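Local coordinates for protein myosin-I heavy chain (Dictyostelium discoideum, PDB 5EJY) that is an actin-based motor with ATPase activity that acts in early phagocytosis and adhesion, the chain here being a MyTH4-FERM module of its tail, at residues L340-Q343 and F344-D348; Q331-Q334 and I335-S339. One frame throughout, in Å; residues are numbered along the deposited sequence.

Contact 1 of 2, residues L340-Q343 and F344-D348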
loop_
_atom_site.group_PDB
_atom_site.type_symbol
_atom_site.label_atom_id
_atom_site.label_comp_id
_atom_site.label_asym_id
_atom_site.label_seq_id
_atom_site.Cartn_x
_atom_site.Cartn_y
_atom_site.Cartn_z
ATOM N N LEU A 340 24.162 11.363 22.996
ATOM C CA LEU A 340 23.279 10.906 24.064
ATOM C C LEU A 340 22.732 9.510 23.769
ATOM O O LEU A 340 22.664 8.657 24.662
ATOM C CB LEU A 340 22.146 11.908 24.307
ATOM C CG LEU A 340 22.591 13.173 25.046
ATOM C CD1 LEU A 340 21.533 14.258 24.998
ATOM C CD2 LEU A 340 22.964 12.842 26.497
ATOM N N LYS A 341 22.364 9.270 22.513
ATOM C CA LYS A 341 21.855 7.961 22.104
ATOM C C LYS A 341 22.912 6.877 22.328
ATOM O O LYS A 341 22.600 5.752 22.737
ATOM C CB LYS A 341 21.408 7.993 20.640
ATOM C CG LYS A 341 20.812 6.687 20.115
ATOM C CD LYS A 341 20.284 6.862 18.690
ATOM C CE LYS A 341 20.229 5.543 17.912
ATOM N NZ LYS A 341 19.932 5.788 16.457
ATOM N N LEU A 342 24.170 7.219 22.076
ATOM C CA LEU A 342 25.254 6.267 22.280
ATOM C C LEU A 342 25.452 5.973 23.765
ATOM O O LEU A 342 25.686 4.826 24.152
ATOM C CB LEU A 342 26.557 6.779 21.653
ATOM C CG LEU A 342 27.746 5.813 21.690
ATOM C CD1 LEU A 342 27.374 4.452 21.118
ATOM C CD2 LEU A 342 28.943 6.406 20.939
ATOM N N GLN A 343 25.344 7.001 24.599
ATOM C CA GLN A 343 25.491 6.811 26.038
ATOM C C GLN A 343 24.365 5.925 26.566
ATOM O O GLN A 343 24.552 5.135 27.501
ATOM C CB GLN A 343 25.486 8.154 26.762
ATOM C CG GLN A 343 25.660 8.052 28.281
ATOM C CD GLN A 343 26.968 7.381 28.700
ATOM O OE1 GLN A 343 27.095 6.897 29.830
ATOM N NE2 GLN A 343 27.941 7.346 27.794
ATOM N N PHE A 344 23.194 6.062 25.952
ATOM C CA PHE A 344 22.026 5.280 26.337
ATOM C C PHE A 344 22.212 3.816 25.961
ATOM O O PHE A 344 22.066 2.921 26.805
ATOM C CB PHE A 344 20.760 5.855 25.688
ATOM C CG PHE A 344 19.541 4.991 25.866
ATOM C CD1 PHE A 344 18.885 4.936 27.085
ATOM C CD2 PHE A 344 19.053 4.239 24.811
ATOM C CE1 PHE A 344 17.762 4.131 27.250
ATOM C CE2 PHE A 344 17.933 3.432 24.974
ATOM C CZ PHE A 344 17.290 3.389 26.188
ATOM N N GLU A 345 22.557 3.569 24.701
ATOM C CA GLU A 345 22.659 2.209 24.196
ATOM C C GLU A 345 23.919 1.454 24.635
ATOM O O GLU A 345 23.886 0.239 24.804
ATOM C CB GLU A 345 22.545 2.185 22.671
ATOM C CG GLU A 345 21.188 2.640 22.154
ATOM C CD GLU A 345 21.042 2.492 20.653
ATOM O OE1 GLU A 345 21.890 1.827 20.027
ATOM O OE2 GLU A 345 20.071 3.042 20.090
ATOM N N SER A 346 25.027 2.168 24.808
ATOM C CA SER A 346 26.317 1.517 25.010
ATOM C C SER A 346 26.981 1.886 26.326
ATOM O O SER A 346 28.000 1.302 26.695
ATOM C CB SER A 346 27.258 1.832 23.850
ATOM O OG SER A 346 26.888 1.096 22.697
ATOM N N SER A 347 26.402 2.852 27.026
ATOM C CA SER A 347 26.958 3.322 28.281
ATOM C C SER A 347 28.312 3.995 28.059
ATOM O O SER A 347 28.665 4.321 26.924
ATOM C CB SER A 347 27.091 2.164 29.275
ATOM O OG SER A 347 27.144 2.658 30.596
ATOM N N ASP A 348 29.058 4.192 29.148
ATOM C CA ASP A 348 30.327 4.935 29.139
ATOM C C ASP A 348 31.282 4.598 27.996
ATOM O O ASP A 348 31.334 3.460 27.525
ATOM C CB ASP A 348 31.060 4.747 30.472
ATOM C CG ASP A 348 30.463 5.577 31.587
ATOM O OD1 ASP A 348 29.602 6.436 31.295
ATOM O OD2 ASP A 348 30.870 5.381 32.755
#

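Contact 2 of 2, residues Q331-Q334 and I335-S339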
loop_
_atom_site.group_PDB
_atom_site.type_symbol
_atom_site.label_atom_id
_atom_site.label_comp_id
_atom_site.label_asym_id
_atom_site.label_seq_id
_atom_site.Cartn_x
_atom_site.Cartn_y
_atom_site.Cartn_z
ATOM N N GLN A 331 25.664 20.067 12.348
ATOM C CA GLN A 331 26.468 18.972 12.886
ATOM C C GLN A 331 26.527 18.991 14.412
ATOM O O GLN A 331 26.501 17.933 15.056
ATOM C CB GLN A 331 27.885 19.012 12.323
ATOM C CG GLN A 331 28.006 18.753 10.833
ATOM C CD GLN A 331 29.396 19.097 10.330
ATOM O OE1 GLN A 331 30.040 20.013 10.847
ATOM N NE2 GLN A 331 29.875 18.355 9.336
ATOM N N ASP A 332 26.623 20.186 14.992
ATOM C CA ASP A 332 26.631 20.311 16.445
ATOM C C ASP A 332 25.389 19.647 17.027
ATOM O O ASP A 332 25.473 18.875 17.986
ATOM C CB ASP A 332 26.658 21.778 16.882
ATOM C CG ASP A 332 28.040 22.414 16.758
ATOM O OD1 ASP A 332 29.047 21.691 16.576
ATOM O OD2 ASP A 332 28.106 23.657 16.861
ATOM N N TYR A 333 24.233 19.966 16.455
ATOM C CA TYR A 333 22.979 19.398 16.947
ATOM C C TYR A 333 22.954 17.885 16.794
ATOM O O TYR A 333 22.616 17.163 17.735
ATOM C CB TYR A 333 21.771 19.997 16.236
ATOM C CG TYR A 333 20.474 19.395 16.722
ATOM C CD1 TYR A 333 19.934 18.265 16.114
ATOM C CD2 TYR A 333 19.802 19.945 17.802
ATOM C CE1 TYR A 333 18.746 17.704 16.573
ATOM C CE2 TYR A 333 18.624 19.403 18.262
ATOM C CZ TYR A 333 18.096 18.282 17.644
ATOM O OH TYR A 333 16.917 17.754 18.115
ATOM N N GLN A 334 23.310 17.403 15.607
ATOM C CA GLN A 334 23.311 15.970 15.359
ATOM C C GLN A 334 24.240 15.277 16.351
ATOM O O GLN A 334 23.934 14.198 16.879
ATOM C CB GLN A 334 23.710 15.676 13.916
ATOM C CG GLN A 334 22.701 16.217 12.901
ATOM C CD GLN A 334 23.219 16.176 11.476
ATOM O OE1 GLN A 334 24.416 16.342 11.233
ATOM N NE2 GLN A 334 22.317 15.951 10.522
ATOM N N ILE A 335 25.367 15.920 16.620
ATOM C CA ILE A 335 26.329 15.407 17.585
ATOM C C ILE A 335 25.709 15.283 18.964
ATOM O O ILE A 335 25.926 14.290 19.657
ATOM C CB ILE A 335 27.574 16.323 17.688
ATOM C CG1 ILE A 335 28.418 16.206 16.426
ATOM C CG2 ILE A 335 28.420 15.933 18.885
ATOM C CD1 ILE A 335 28.758 14.778 16.084
ATOM N N SER A 336 24.948 16.296 19.369
ATOM C CA SER A 336 24.360 16.294 20.701
ATOM C C SER A 336 23.324 15.174 20.902
ATOM O O SER A 336 23.335 14.495 21.928
ATOM C CB SER A 336 23.738 17.647 21.018
ATOM O OG SER A 336 22.718 17.947 20.090
ATOM N N ILE A 337 22.429 14.980 19.935
ATOM C CA ILE A 337 21.459 13.882 20.049
ATOM C C ILE A 337 22.096 12.502 19.866
ATOM O O ILE A 337 21.767 11.553 20.592
ATOM C CB ILE A 337 20.234 14.059 19.113
ATOM C CG1 ILE A 337 20.662 14.221 17.649
ATOM C CG2 ILE A 337 19.371 15.240 19.574
ATOM C CD1 ILE A 337 19.470 14.234 16.646
ATOM N N GLY A 338 23.010 12.382 18.912
ATOM C CA GLY A 338 23.647 11.107 18.638
ATOM C C GLY A 338 24.565 10.637 19.756
ATOM O O GLY A 338 24.681 9.433 20.010
ATOM N N SER A 339 25.217 11.584 20.428
ATOM C CA SER A 339 26.106 11.243 21.540
ATOM C C SER A 339 25.319 10.756 22.754
ATOM O O SER A 339 25.760 9.854 23.465
ATOM C CB SER A 339 27.017 12.422 21.916
ATOM O OG SER A 339 26.285 13.480 22.514
#

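Contact 1 of 2, residues L340-Q343 and F344-D348
Lys-341 and Glu-345, one helical turn apart, run side by side and point the same way. Charge does not meet charge directly: OE2 of Glu-345 lies 3.3 Å from CE of Lys-341 but 4.6 Å from its NZ, beyond a salt bridge, so the attraction is probably modest. With CG turned opposite the backbone N (chi1 -178°) and the chain extended, the lysine carries NZ onward to the carbonyl O of Lys-364, while OE1 of Glu-345 is hydrogen-bonded to the hydroxyl of Tyr-365. On the next step round the helix, CD1 of Leu-342 approaches OG of Ser-346 at 3.7 Å. Gln-343 bends at chi2 (60°), which lays its amide along the chain as it leaves the helix, alongside the carboxylate of Asp-348, their planes 37° apart. Cutting this side chain back to an alanine is likely to open a gap beside the turn and leave the Asp-348 carboxylate without the amide alongside it. Behind these side chains stands the helical backbone ladder, with Glu-345 N bonded to Lys-341 O at 2.9 Å. Ser-347, the first residue to leave helical geometry, has positive phi, and its bond from N to Gln-343 O, at 3.0 Å, is weak. Tyr-382 takes up Ser-347 O, and Gly-387 N takes up OD1 of Asp-348. Within the FERM central domain, Leu-342 packs on Phe-378 and Tyr-382 of helix 375-383, whereas Leu-340, Lys-341 and Phe-344 rest on helix 390-402.

Contact 2 of 2, residues Q331-Q334 and I335-S339
The first turns of helix 331-346, in the all-helical central (F2) lobe of the FERM domain, carry the regular ladder of backbone bonds from each N-H to the carbonyl four residues back. O of Tyr-333 takes its rung from Ile-337 N (3.1 Å, 167° at the hydrogen). The hydroxyl of Ser-336 is a second donor to the same oxygen, turned back on the preceding turn because its OG sits between the backbone N and the carbonyl carbon (chi1 60°). That second bond is modelled at a very short 2.5 Å from OG to Tyr-333 O, so its exact length is doubtful. Beside it, the Tyr-333 ring meets Ile-337 obliquely, CD1 of the isoleucine 3.5 Å from CE1 and its CG2 3.8 Å from CZ. The tyrosine hydroxyl goes on to the carbonyl O of Leu-400, and His-404 stacks edge-to-face with the ring, joining this side to helix 390-402 and what follows it. Asp-332 faces another way, into a salt bridge with Arg-374. Ile-335 packs against Ile-370 and Phe-378, and one rung further along the ladder Gly-338 N bonds to Gln-334 O at 2.9 Å.

Followed from the N terminus, after the sheet whose last strand in sequence is 285-291, the chain runs through helix 304-322 and then helix 331-346, which carries both contacts. Contact 2 comes first, within 331-339, and ends before contact 1 opens at residue 340, so the two stand in series and neither nest nor cross. Their centres lie about 13 Å apart. Each joins successive turns and closes no long loop; contact 1 also takes in the turn out of the helix. What unites them is a shared set of neighbours: Phe-378 of helix 375-383 and Leu-400 of helix 390-402 touch residues from both, tying the start and the end of one helix into the same bundle.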